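Local coordinates for cytochrome c XoxG (Methylobacterium extorquens, PDB 6ONQ), which binds a heme c and probably carries electrons in lanthanide-dependent methanol oxidation, at residues Tyr88-Ala93 with Met153-Asp158; Val97-Asp102 with Thr107-Leu112; Asp114-Leu119 with Val161-Arg166. One frame throughout, in Å; residues are numbered along the deposited sequence.

Contact 1 (Tyr88-Ala93 with Met153-Asp158); sequences YRRYHA and MCYAND
Arg90 lays its guanidinium flat over one face of the Tyr155 ring, the two groups' centres 3.6 Å apart and their planes only 6° from parallel. Stack and cation-pi interaction coincide here, because Arg90 CZ hangs above the ring rather than beyond its rim. NE rides over the middle of the ring, while at the outer end Arg90 NH1 comes down on the phenol carbon Tyr155 CZ at 3.4 Å. The aliphatic part joins in as well: Arg90 CD makes a CH-pi contact 4.1 Å from the Tyr155 centroid. A bend at chi2 (-71°) carries the arginine chain onto the ring, after which it runs on extended toward the hydroxyl end. Arg90 belongs to helix 82-94, and Tyr155 occupies the N-cap position of helix 156-167; they probably correspond to the N- and C-terminal helices of the cytochrome c core, whose packing is a hallmark of that fold, and the stack binds them near the start of the second. A type I turn from Met153 to Ala156 delivers the tyrosine there. Around the ring, Cys154 CB lies over the other face, its sulfur tied to Cys193 in a disulfide, and Asp158 OD2 sits at the edge, itself held by Ser86. The phenol oxygen is engaged by Glu190 through a hydrogen bond, and the same carboxylate makes a long, weak ion pair with Arg90. Asp158 OD2, 5.8 Å from Arg90 NE, could add to the negative field in which the stacked cation rests. With a leucine in place of Tyr155, the guanidinium would probably lose its flat bed and be set free to turn, while Glu190 would be left without its phenol partner.

Contact 2 (Val97-Asp102 with Thr107-Leu112); sequences VCHGPD and TYAPAL. With HEC (heme c), chain B.
His99 carries its ring beside its own backbone nitrogen (chi1 -79°), and from there the imidazole reaches the heme iron with NE2 and Pro110 with ND1. Leu112, with CG likewise beside its backbone N, sends its branches across the imidazole at about a right angle. His99 ND1 donates to Pro110 O over 2.6 Å, along a nearly straight path of 164°. Pro110 O lies within 4° of the ring plane, so the bond, together with the groups over the two faces, should limit the turning of the imidazole about the iron-nitrogen direction. Both faces are padded. Ala109 CB makes a CH-pi contact at 3.7 Å from the His99 ring centroid, displaced toward the rim, and Leu112 CD1 covers the opposite face centrally, 3.9 Å from the same centroid. Leu112 CD1 also approaches the porphyrin, 3.4 Å from HEC CHB. Beside the ligand, Cys98 SG is covalently attached to the heme, and its CB packs on Ala109 CB at 4.1 Å. Cys95, Cys98 and His99 are the cysteines and histidine of the CXXCH signature of c-type cytochromes; the segment 107-112 supplies the proline carbonyl that, as in class I cytochromes c, receives the histidine proton. His99 NE2 binds the iron at 2.3 Å, and Met143 provides the second axial ligand. Chemically, donating the ND1 hydrogen to a peptide oxygen is likely to enrich the imidazole in electron density, making NE2 a stronger donor to the iron and favouring its oxidised state.

Contact 3 (Asp114-Leu119 with Val161-Arg166); sequences DSLKRL and VYLRAR. With HEC (heme c), chain B.
Leu116 and Leu163 form the packed part of this contact, meeting at about a right angle where helix 112-118 passes helix 156-167. Leu116 CD1 rests on Leu163 CB at 3.3 Å, and the same methyl lies 4.1 Å from Leu163 CD1. It also faces the backbone, with Leu116 CD1 4.1 Å from Arg164 N, so one leucine branch does most of the touching. Only 139 Å² is buried between the two segments, and no hydrogen bond links them. Arg164, though buried, is turned away to a salt bridge with Asp64. The looser side is carried by Lys117, which is partly exposed and paired with Asp45, and by the exposed Arg118. The Arg118 chain bends at chi3 (-83°), which brings the edge of the guanidinium to a heme propionate. Arg118 NH2 donates to HEC O2A across 2.6 Å, though the bond is bent (132°). Ser115 OG donates to HEC O2A as well, also at 2.6 Å, so a single carboxylate oxygen is gripped by a hydroxyl and a cationic group, which probably stabilises its negative charge. Helix 112-118 thus has two sides, a leucine seated on helix 156-167, probably the C-terminal helix of the cytochrome c core, and a polar Ser-Arg pair that makes up part of the propionate-binding site of the heme pocket.

The three contacts illustrate how a small heme domain is knitted from shared elements. Contacts 1 and 3 both use helix 156-167, whereas contacts 2 and 3 both touch the heme, one at its iron and the other at a propionate. Contact 1 stays outside, with the Arg90 side chain about 7 Å from the heme between nearest atoms, yet its helix reaches contact 2 through a probable hydrogen bond of 2.6 Å from Tyr91 OH to Gly100 O. Contact 2 joins contact 3 through a probable hydrogen bond between Asp102 O and Arg166 NE at 2.8 Å, and through Leu112 CB packing on Leu163 CD2 at 3.6 Å. Tyr91 also packs against Leu163, joining contacts 1 and 3.

Contact 1 (Tyr88-Ala93 with Met153-Asp158)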
loop_
_atom_site.group_PDB
_atom_site.type_symbol
_atom_site.label_atom_id
_atom_site.label_comp_id
_atom_site.label_asym_id
_atom_site.label_seq_id
_atom_site.Cartn_x
_atom_site.Cartn_y
_atom_site.Cartn_z
ATOM N N TYR A 88 -1.524 5.031 3.693
ATOM C CA TYR A 88 -0.979 6.370 3.482
ATOM C C TYR A 88 -0.519 6.970 4.805
ATOM O O TYR A 88 0.615 7.447 4.930
ATOM C CB TYR A 88 -2.015 7.282 2.811
ATOM C CG TYR A 88 -1.551 8.731 2.644
ATOM C CD1 TYR A 88 -1.644 9.643 3.693
ATOM C CD2 TYR A 88 -1.020 9.187 1.437
ATOM C CE1 TYR A 88 -1.211 10.956 3.552
ATOM C CE2 TYR A 88 -0.585 10.507 1.289
ATOM C CZ TYR A 88 -0.685 11.385 2.353
ATOM O OH TYR A 88 -0.262 12.696 2.232
ATOM N N ARG A 89 -1.388 6.935 5.814
ATOM C CA ARG A 89 -1.061 7.608 7.061
ATOM C C ARG A 89 0.123 6.941 7.743
ATOM O O ARG A 89 1.046 7.625 8.202
ATOM C CB ARG A 89 -2.296 7.657 7.964
ATOM C CG ARG A 89 -3.353 8.643 7.438
ATOM C CD ARG A 89 -4.647 8.671 8.254
ATOM N NE ARG A 89 -5.005 7.361 8.788
ATOM C CZ ARG A 89 -5.065 7.082 10.087
ATOM N NH1 ARG A 89 -4.792 8.032 10.979
ATOM N NH2 ARG A 89 -5.396 5.858 10.492
ATOM N N ARG A 90 0.139 5.610 7.782
ATOM C CA ARG A 90 1.281 4.915 8.360
ATOM C C ARG A 90 2.563 5.227 7.599
ATOM O O ARG A 90 3.643 5.325 8.199
ATOM C CB ARG A 90 1.013 3.416 8.384
ATOM C CG ARG A 90 -0.268 3.071 9.088
ATOM C CD ARG A 90 -0.126 3.308 10.580
ATOM N NE ARG A 90 -1.418 3.277 11.259
ATOM C CZ ARG A 90 -1.576 3.413 12.573
ATOM N NH1 ARG A 90 -2.793 3.368 13.105
ATOM N NH2 ARG A 90 -0.516 3.593 13.353
ATOM N N TYR A 91 2.468 5.395 6.276
ATOM C CA TYR A 91 3.653 5.720 5.487
ATOM C C TYR A 91 4.202 7.089 5.859
ATOM O O TYR A 91 5.401 7.240 6.123
ATOM C CB TYR A 91 3.338 5.681 3.997
ATOM C CG TYR A 91 4.524 6.068 3.158
ATOM C CD1 TYR A 91 5.512 5.145 2.853
ATOM C CD2 TYR A 91 4.674 7.357 2.691
ATOM C CE1 TYR A 91 6.606 5.498 2.091
ATOM C CE2 TYR A 91 5.765 7.724 1.931
ATOM C CZ TYR A 91 6.724 6.796 1.633
ATOM O OH TYR A 91 7.814 7.171 0.883
ATOM N N HIS A 92 3.334 8.106 5.850
ATOM C CA HIS A 92 3.730 9.454 6.246
ATOM C C HIS A 92 4.346 9.465 7.645
ATOM O O HIS A 92 5.355 10.141 7.889
ATOM C CB HIS A 92 2.512 10.371 6.174
ATOM C CG HIS A 92 2.807 11.805 6.497
ATOM N ND1 HIS A 92 3.072 12.243 7.777
ATOM C CD2 HIS A 92 2.860 12.903 5.705
ATOM C CE1 HIS A 92 3.287 13.546 7.758
ATOM N NE2 HIS A 92 3.162 13.971 6.514
ATOM N N ALA A 93 3.755 8.708 8.568
ATOM C CA ALA A 93 4.268 8.623 9.929
ATOM C C ALA A 93 5.656 8.003 9.963
ATOM O O ALA A 93 6.614 8.612 10.450
ATOM C CB ALA A 93 3.299 7.812 10.799
ATOM N N MET A 153 4.639 -3.128 12.092
ATOM C CA MET A 153 4.359 -4.452 11.553
ATOM C C MET A 153 2.869 -4.746 11.495
ATOM O O MET A 153 2.419 -5.446 10.585
ATOM C CB MET A 153 5.068 -5.525 12.372
ATOM C CG MET A 153 6.572 -5.493 12.250
ATOM S SD MET A 153 7.172 -5.358 10.554
ATOM C CE MET A 153 6.725 -6.961 9.893
ATOM N N CYS A 154 2.084 -4.221 12.432
ATOM C CA CYS A 154 0.653 -4.505 12.403
ATOM C C CYS A 154 -0.055 -3.786 11.278
ATOM O O CYS A 154 -1.236 -4.044 11.049
ATOM C CB CYS A 154 -0.002 -4.126 13.735
ATOM S SG CYS A 154 0.673 -5.011 15.156
ATOM N N TYR A 155 0.624 -2.875 10.595
ATOM C CA TYR A 155 0.064 -2.187 9.446
ATOM C C TYR A 155 0.856 -2.487 8.184
ATOM O O TYR A 155 0.849 -1.688 7.245
ATOM C CB TYR A 155 -0.005 -0.688 9.730
ATOM C CG TYR A 155 -0.743 -0.416 11.018
ATOM C CD1 TYR A 155 -2.131 -0.435 11.060
ATOM C CD2 TYR A 155 -0.055 -0.183 12.203
ATOM C CE1 TYR A 155 -2.812 -0.206 12.235
ATOM C CE2 TYR A 155 -0.729 0.048 13.383
ATOM C CZ TYR A 155 -2.108 0.035 13.395
ATOM O OH TYR A 155 -2.781 0.268 14.574
ATOM N N ALA A 156 1.525 -3.643 8.151
ATOM C CA ALA A 156 2.325 -4.033 6.994
ATOM C C ALA A 156 1.472 -4.176 5.741
ATOM O O ALA A 156 1.874 -3.744 4.657
ATOM C CB ALA A 156 3.046 -5.344 7.288
ATOM N N ASN A 157 0.292 -4.789 5.868
ATOM C CA ASN A 157 -0.606 -4.893 4.722
ATOM C C ASN A 157 -1.082 -3.521 4.269
ATOM O O ASN A 157 -1.243 -3.277 3.069
ATOM C CB ASN A 157 -1.797 -5.782 5.066
ATOM C CG ASN A 157 -1.407 -7.236 5.238
ATOM O OD1 ASN A 157 -0.289 -7.639 4.904
ATOM N ND2 ASN A 157 -2.335 -8.037 5.751
ATOM N N ASP A 158 -1.328 -2.617 5.213
ATOM C CA ASP A 158 -1.720 -1.264 4.844
ATOM C C ASP A 158 -0.632 -0.588 4.016
ATOM O O ASP A 158 -0.906 0.009 2.969
ATOM C CB ASP A 158 -2.026 -0.461 6.106
ATOM C CG ASP A 158 -3.006 -1.174 7.032
ATOM O OD1 ASP A 158 -2.877 -2.408 7.223
ATOM O OD2 ASP A 158 -3.905 -0.492 7.577
#

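Contact 2 (Val97-Asp102 with Thr107-Leu112)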
loop_
_atom_site.group_PDB
_atom_site.type_symbol
_atom_site.label_atom_id
_atom_site.label_comp_id
_atom_site.label_asym_id
_atom_site.label_seq_id
_atom_site.Cartn_x
_atom_site.Cartn_y
_atom_site.Cartn_z
ATOM N N VAL A 97 10.070 9.929 6.056
ATOM C CA VAL A 97 11.292 10.649 6.419
ATOM C C VAL A 97 12.450 10.260 5.502
ATOM O O VAL A 97 13.157 11.122 4.968
ATOM C CB VAL A 97 11.634 10.410 7.900
ATOM C CG1 VAL A 97 11.537 8.928 8.239
ATOM C CG2 VAL A 97 13.014 10.974 8.232
ATOM N N CYS A 98 12.663 8.959 5.307
ATOM C CA CYS A 98 13.758 8.500 4.464
ATOM C C CYS A 98 13.364 8.294 3.008
ATOM O O CYS A 98 14.212 8.465 2.123
ATOM C CB CYS A 98 14.322 7.194 5.000
ATOM S SG CYS A 98 14.925 7.255 6.703
ATOM N N HIS A 99 12.106 7.947 2.734
ATOM C CA HIS A 99 11.673 7.551 1.399
ATOM C C HIS A 99 10.894 8.629 0.669
ATOM O O HIS A 99 10.437 8.393 -0.457
ATOM C CB HIS A 99 10.827 6.282 1.480
ATOM C CG HIS A 99 11.643 5.044 1.631
ATOM N ND1 HIS A 99 12.427 4.552 0.614
ATOM C CD2 HIS A 99 11.868 4.248 2.702
ATOM C CE1 HIS A 99 13.064 3.477 1.037
ATOM N NE2 HIS A 99 12.748 3.279 2.302
ATOM N N GLY A 100 10.726 9.796 1.283
ATOM C CA GLY A 100 10.138 10.931 0.620
ATOM C C GLY A 100 8.638 10.843 0.513
ATOM O O GLY A 100 8.028 9.810 0.791
ATOM N N PRO A 101 8.012 11.929 0.082
ATOM C CA PRO A 101 6.547 11.965 0.049
ATOM C C PRO A 101 6.001 11.073 -1.051
ATOM O O PRO A 101 6.568 10.984 -2.143
ATOM C CB PRO A 101 6.232 13.440 -0.232
ATOM C CG PRO A 101 7.583 14.150 -0.317
ATOM C CD PRO A 101 8.607 13.109 -0.560
ATOM N N ASP A 102 4.888 10.406 -0.751
ATOM C CA ASP A 102 4.163 9.602 -1.731
ATOM C C ASP A 102 5.028 8.509 -2.350
ATOM O O ASP A 102 4.748 8.057 -3.464
ATOM C CB ASP A 102 3.583 10.490 -2.837
ATOM C CG ASP A 102 2.581 11.494 -2.307
ATOM O OD1 ASP A 102 1.397 11.112 -2.149
ATOM O OD2 ASP A 102 2.981 12.656 -2.050
ATOM N N THR A 107 17.326 11.564 -1.019
ATOM C CA THR A 107 18.772 11.514 -1.177
ATOM C C THR A 107 19.381 10.285 -0.524
ATOM O O THR A 107 20.474 9.864 -0.917
ATOM C CB THR A 107 19.392 12.781 -0.589
ATOM O OG1 THR A 107 18.605 13.912 -0.978
ATOM C CG2 THR A 107 20.818 12.968 -1.085
ATOM N N TYR A 108 18.702 9.695 0.458
ATOM C CA TYR A 108 19.239 8.529 1.136
ATOM C C TYR A 108 18.513 7.226 0.808
ATOM O O TYR A 108 19.088 6.158 1.039
ATOM C CB TYR A 108 19.234 8.756 2.660
ATOM C CG TYR A 108 19.714 7.569 3.484
ATOM C CD1 TYR A 108 20.969 6.993 3.260
ATOM C CD2 TYR A 108 18.914 7.027 4.490
ATOM C CE1 TYR A 108 21.409 5.899 4.015
ATOM C CE2 TYR A 108 19.344 5.936 5.253
ATOM C CZ TYR A 108 20.589 5.378 5.010
ATOM O OH TYR A 108 21.008 4.302 5.767
ATOM N N ALA A 109 17.302 7.267 0.245
ATOM C CA ALA A 109 16.559 6.018 0.110
ATOM C C ALA A 109 15.737 5.995 -1.170
ATOM O O ALA A 109 15.302 7.047 -1.647
ATOM C CB ALA A 109 15.651 5.787 1.329
ATOM N N PRO A 110 15.483 4.808 -1.723
ATOM C CA PRO A 110 14.824 4.702 -3.030
ATOM C C PRO A 110 13.335 5.000 -2.990
ATOM O O PRO A 110 12.709 5.161 -1.947
ATOM C CB PRO A 110 15.050 3.239 -3.409
ATOM C CG PRO A 110 15.114 2.546 -2.106
ATOM C CD PRO A 110 15.927 3.490 -1.244
ATOM N N ALA A 111 12.763 5.017 -4.185
ATOM C CA ALA A 111 11.401 5.471 -4.410
ATOM C C ALA A 111 10.494 4.251 -4.436
ATOM O O ALA A 111 10.416 3.540 -5.442
ATOM C CB ALA A 111 11.317 6.265 -5.705
ATOM N N LEU A 112 9.778 4.032 -3.336
ATOM C CA LEU A 112 8.967 2.834 -3.187
ATOM C C LEU A 112 7.811 2.750 -4.176
ATOM O O LEU A 112 7.231 1.669 -4.321
ATOM C CB LEU A 112 8.433 2.744 -1.754
ATOM C CG LEU A 112 9.540 2.768 -0.694
ATOM C CD1 LEU A 112 8.967 2.532 0.684
ATOM C CD2 LEU A 112 10.651 1.776 -1.005
HETATM FE FE HEC B . 13.073 1.639 3.857
HETATM C CHA HEC B . 14.890 0.176 1.318
HETATM C CHB HEC B . 10.312 0.114 2.719
HETATM C CHC HEC B . 11.249 2.971 6.452
HETATM C CHD HEC B . 15.733 3.631 4.655
HETATM N NA HEC B . 12.684 0.423 2.288
HETATM C C1A HEC B . 13.560 -0.155 1.403
HETATM C C2A HEC B . 12.840 -1.153 0.625
HETATM C C3A HEC B . 11.578 -1.154 1.030
HETATM C C4A HEC B . 11.469 -0.176 2.070
HETATM C CMA HEC B . 10.398 -2.004 0.521
HETATM C CAA HEC B . 13.425 -2.034 -0.488
HETATM C CBA HEC B . 13.709 -1.106 -1.660
HETATM C CGA HEC B . 14.068 -1.874 -2.897
HETATM O O1A HEC B . 14.930 -2.787 -2.825
HETATM O O2A HEC B . 13.495 -1.547 -3.961
HETATM N NB HEC B . 11.168 1.576 4.492
HETATM C C1B HEC B . 10.186 0.872 3.839
HETATM C C2B HEC B . 8.936 1.039 4.524
HETATM C C3B HEC B . 9.146 1.816 5.575
HETATM C C4B HEC B . 10.559 2.185 5.572
HETATM C CMB HEC B . 7.589 0.405 4.141
HETATM C CAB HEC B . 7.969 2.167 6.527
HETATM C CBB HEC B . 8.151 2.497 7.789
HETATM N NC HEC B . 13.433 3.080 5.274
HETATM C C1C HEC B . 12.555 3.411 6.296
HETATM C C2C HEC B . 13.261 4.311 7.182
HETATM C C3C HEC B . 14.494 4.516 6.704
HETATM C C4C HEC B . 14.635 3.733 5.484
HETATM C CMC HEC B . 12.685 4.959 8.461
HETATM C CAC HEC B . 15.530 5.438 7.410
HETATM C CBC HEC B . 16.349 6.207 6.699
HETATM N ND HEC B . 14.933 1.869 3.113
HETATM C C1D HEC B . 15.900 2.728 3.614
HETATM C C2D HEC B . 17.120 2.499 2.857
HETATM C C3D HEC B . 16.885 1.545 1.953
HETATM C C4D HEC B . 15.505 1.135 2.086
HETATM C CMD HEC B . 18.472 3.212 3.047
HETATM C CAD HEC B . 17.896 0.997 0.928
HETATM C CBD HEC B . 18.606 -0.252 1.439
HETATM C CGD HEC B . 19.557 -0.742 0.373
HETATM O O1D HEC B . 19.925 0.061 -0.520
HETATM O O2D HEC B . 19.957 -1.930 0.408
#

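Contact 3 (Asp114-Leu119 with Val161-Arg166)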
loop_
_atom_site.group_PDB
_atom_site.type_symbol
_atom_site.label_atom_id
_atom_site.label_comp_id
_atom_site.label_asym_id
_atom_site.label_seq_id
_atom_site.Cartn_x
_atom_site.Cartn_y
_atom_site.Cartn_z
ATOM N N ASP A 114 8.277 2.937 -7.296
ATOM C CA ASP A 114 8.886 2.102 -8.321
ATOM C C ASP A 114 9.251 0.722 -7.785
ATOM O O ASP A 114 9.340 -0.236 -8.563
ATOM C CB ASP A 114 10.130 2.788 -8.893
ATOM C CG ASP A 114 9.788 3.983 -9.790
ATOM O OD1 ASP A 114 10.581 4.954 -9.814
ATOM O OD2 ASP A 114 8.732 3.959 -10.470
ATOM N N SER A 115 9.458 0.612 -6.470
ATOM C CA SER A 115 9.881 -0.647 -5.864
ATOM C C SER A 115 8.813 -1.719 -6.013
ATOM O O SER A 115 9.113 -2.878 -6.327
ATOM C CB SER A 115 10.201 -0.434 -4.381
ATOM O OG SER A 115 11.494 0.120 -4.195
ATOM N N LEU A 116 7.567 -1.360 -5.792
ATOM C CA LEU A 116 6.523 -2.357 -5.789
ATOM C C LEU A 116 6.036 -2.699 -7.171
ATOM O O LEU A 116 4.954 -3.279 -7.311
ATOM C CB LEU A 116 5.384 -1.896 -4.890
ATOM C CG LEU A 116 5.860 -2.347 -3.513
ATOM C CD1 LEU A 116 5.096 -1.720 -2.420
ATOM C CD2 LEU A 116 5.767 -3.855 -3.408
ATOM N N LYS A 117 6.814 -2.356 -8.192
ATOM C CA LYS A 117 6.662 -2.997 -9.488
ATOM C C LYS A 117 7.403 -4.332 -9.545
ATOM O O LYS A 117 6.894 -5.283 -10.146
ATOM C CB LYS A 117 7.149 -2.060 -10.590
ATOM C CG LYS A 117 6.453 -0.711 -10.599
ATOM C CD LYS A 117 7.128 0.251 -11.579
ATOM C CE LYS A 117 6.596 1.672 -11.435
ATOM N NZ LYS A 117 5.324 1.855 -12.186
ATOM N N ARG A 118 8.578 -4.440 -8.907
ATOM C CA ARG A 118 9.354 -5.679 -8.883
ATOM C C ARG A 118 9.053 -6.556 -7.676
ATOM O O ARG A 118 8.904 -7.771 -7.815
ATOM C CB ARG A 118 10.847 -5.377 -8.877
ATOM C CG ARG A 118 11.261 -4.358 -9.868
ATOM C CD ARG A 118 12.688 -3.975 -9.628
ATOM N NE ARG A 118 12.779 -2.972 -8.585
ATOM C CZ ARG A 118 13.294 -3.206 -7.388
ATOM N NH1 ARG A 118 13.763 -4.413 -7.095
ATOM N NH2 ARG A 118 13.339 -2.232 -6.490
ATOM N N LEU A 119 9.003 -5.960 -6.489
ATOM C CA LEU A 119 8.946 -6.724 -5.248
ATOM C C LEU A 119 7.591 -7.389 -5.055
ATOM O O LEU A 119 6.547 -6.729 -5.123
ATOM C CB LEU A 119 9.228 -5.813 -4.060
ATOM C CG LEU A 119 10.602 -5.178 -3.968
ATOM C CD1 LEU A 119 10.630 -4.351 -2.713
ATOM C CD2 LEU A 119 11.703 -6.225 -3.953
ATOM N N VAL A 161 -0.529 -2.239 0.454
ATOM C CA VAL A 161 -1.654 -1.861 -0.399
ATOM C C VAL A 161 -1.465 -0.454 -0.956
ATOM O O VAL A 161 -1.540 -0.231 -2.168
ATOM C CB VAL A 161 -2.968 -1.987 0.388
ATOM C CG1 VAL A 161 -4.090 -1.345 -0.363
ATOM C CG2 VAL A 161 -3.271 -3.447 0.649
ATOM N N TYR A 162 -1.221 0.516 -0.080
ATOM C CA TYR A 162 -1.016 1.891 -0.523
ATOM C C TYR A 162 0.145 2.001 -1.517
ATOM O O TYR A 162 0.022 2.620 -2.579
ATOM C CB TYR A 162 -0.771 2.783 0.700
ATOM C CG TYR A 162 -0.195 4.115 0.332
ATOM C CD1 TYR A 162 -0.930 5.011 -0.414
ATOM C CD2 TYR A 162 1.096 4.464 0.691
ATOM C CE1 TYR A 162 -0.411 6.212 -0.779
ATOM C CE2 TYR A 162 1.619 5.681 0.326
ATOM C CZ TYR A 162 0.854 6.546 -0.410
ATOM O OH TYR A 162 1.343 7.773 -0.791
ATOM N N LEU A 163 1.297 1.422 -1.181
ATOM C CA LEU A 163 2.429 1.535 -2.088
ATOM C C LEU A 163 2.215 0.722 -3.363
ATOM O O LEU A 163 2.810 1.030 -4.400
ATOM C CB LEU A 163 3.703 1.098 -1.383
ATOM C CG LEU A 163 4.332 1.986 -0.319
ATOM C CD1 LEU A 163 5.402 1.192 0.427
ATOM C CD2 LEU A 163 4.910 3.250 -0.953
ATOM N N ARG A 164 1.376 -0.314 -3.305
ATOM C CA ARG A 164 0.970 -1.003 -4.522
ATOM C C ARG A 164 0.128 -0.100 -5.407
ATOM O O ARG A 164 0.292 -0.092 -6.634
ATOM C CB ARG A 164 0.189 -2.263 -4.176
ATOM C CG ARG A 164 0.615 -3.464 -4.970
ATOM C CD ARG A 164 -0.400 -4.581 -4.872
ATOM N NE ARG A 164 -0.299 -5.425 -6.054
ATOM C CZ ARG A 164 -0.783 -6.655 -6.155
ATOM N NH1 ARG A 164 -1.419 -7.213 -5.134
ATOM N NH2 ARG A 164 -0.622 -7.323 -7.289
ATOM N N ALA A 165 -0.792 0.657 -4.808
ATOM C CA ALA A 165 -1.603 1.588 -5.587
ATOM C C ALA A 165 -0.753 2.683 -6.210
ATOM O O ALA A 165 -1.064 3.160 -7.307
ATOM C CB ALA A 165 -2.697 2.196 -4.715
ATOM N N ARG A 166 0.322 3.089 -5.535
ATOM C CA ARG A 166 1.254 4.032 -6.143
ATOM C C ARG A 166 1.964 3.401 -7.330
ATOM O O ARG A 166 2.060 4.004 -8.404
ATOM C CB ARG A 166 2.263 4.521 -5.104
ATOM C CG ARG A 166 1.631 5.297 -3.943
ATOM C CD ARG A 166 1.210 6.707 -4.353
ATOM N NE ARG A 166 2.361 7.494 -4.779
ATOM C CZ ARG A 166 2.507 8.016 -5.994
ATOM N NH1 ARG A 166 1.567 7.853 -6.923
ATOM N NH2 ARG A 166 3.604 8.699 -6.280
HETATM FE FE HEC B . 13.073 1.639 3.857
HETATM C CHA HEC B . 14.890 0.176 1.318
HETATM C CHB HEC B . 10.312 0.114 2.719
HETATM C CHC HEC B . 11.249 2.971 6.452
HETATM C CHD HEC B . 15.733 3.631 4.655
HETATM N NA HEC B . 12.684 0.423 2.288
HETATM C C1A HEC B . 13.560 -0.155 1.403
HETATM C C2A HEC B . 12.840 -1.153 0.625
HETATM C C3A HEC B . 11.578 -1.154 1.030
HETATM C C4A HEC B . 11.469 -0.176 2.070
HETATM C CMA HEC B . 10.398 -2.004 0.521
HETATM C CAA HEC B . 13.425 -2.034 -0.488
HETATM C CBA HEC B . 13.709 -1.106 -1.660
HETATM C CGA HEC B . 14.068 -1.874 -2.897
HETATM O O1A HEC B . 14.930 -2.787 -2.825
HETATM O O2A HEC B . 13.495 -1.547 -3.961
HETATM N NB HEC B . 11.168 1.576 4.492
HETATM C C1B HEC B . 10.186 0.872 3.839
HETATM C C2B HEC B . 8.936 1.039 4.524
HETATM C C3B HEC B . 9.146 1.816 5.575
HETATM C C4B HEC B . 10.559 2.185 5.572
HETATM C CMB HEC B . 7.589 0.405 4.141
HETATM C CAB HEC B . 7.969 2.167 6.527
HETATM C CBB HEC B . 8.151 2.497 7.789
HETATM N NC HEC B . 13.433 3.080 5.274
HETATM C C1C HEC B . 12.555 3.411 6.296
HETATM C C2C HEC B . 13.261 4.311 7.182
HETATM C C3C HEC B . 14.494 4.516 6.704
HETATM C C4C HEC B . 14.635 3.733 5.484
HETATM C CMC HEC B . 12.685 4.959 8.461
HETATM C CAC HEC B . 15.530 5.438 7.410
HETATM C CBC HEC B . 16.349 6.207 6.699
HETATM N ND HEC B . 14.933 1.869 3.113
HETATM C C1D HEC B . 15.900 2.728 3.614
HETATM C C2D HEC B . 17.120 2.499 2.857
HETATM C C3D HEC B . 16.885 1.545 1.953
HETATM C C4D HEC B . 15.505 1.135 2.086
HETATM C CMD HEC B . 18.472 3.212 3.047
HETATM C CAD HEC B . 17.896 0.997 0.928
HETATM C CBD HEC B . 18.606 -0.252 1.439
HETATM C CGD HEC B . 19.557 -0.742 0.373
HETATM O O1D HEC B . 19.925 0.061 -0.520
HETATM O O2D HEC B . 19.957 -1.930 0.408
#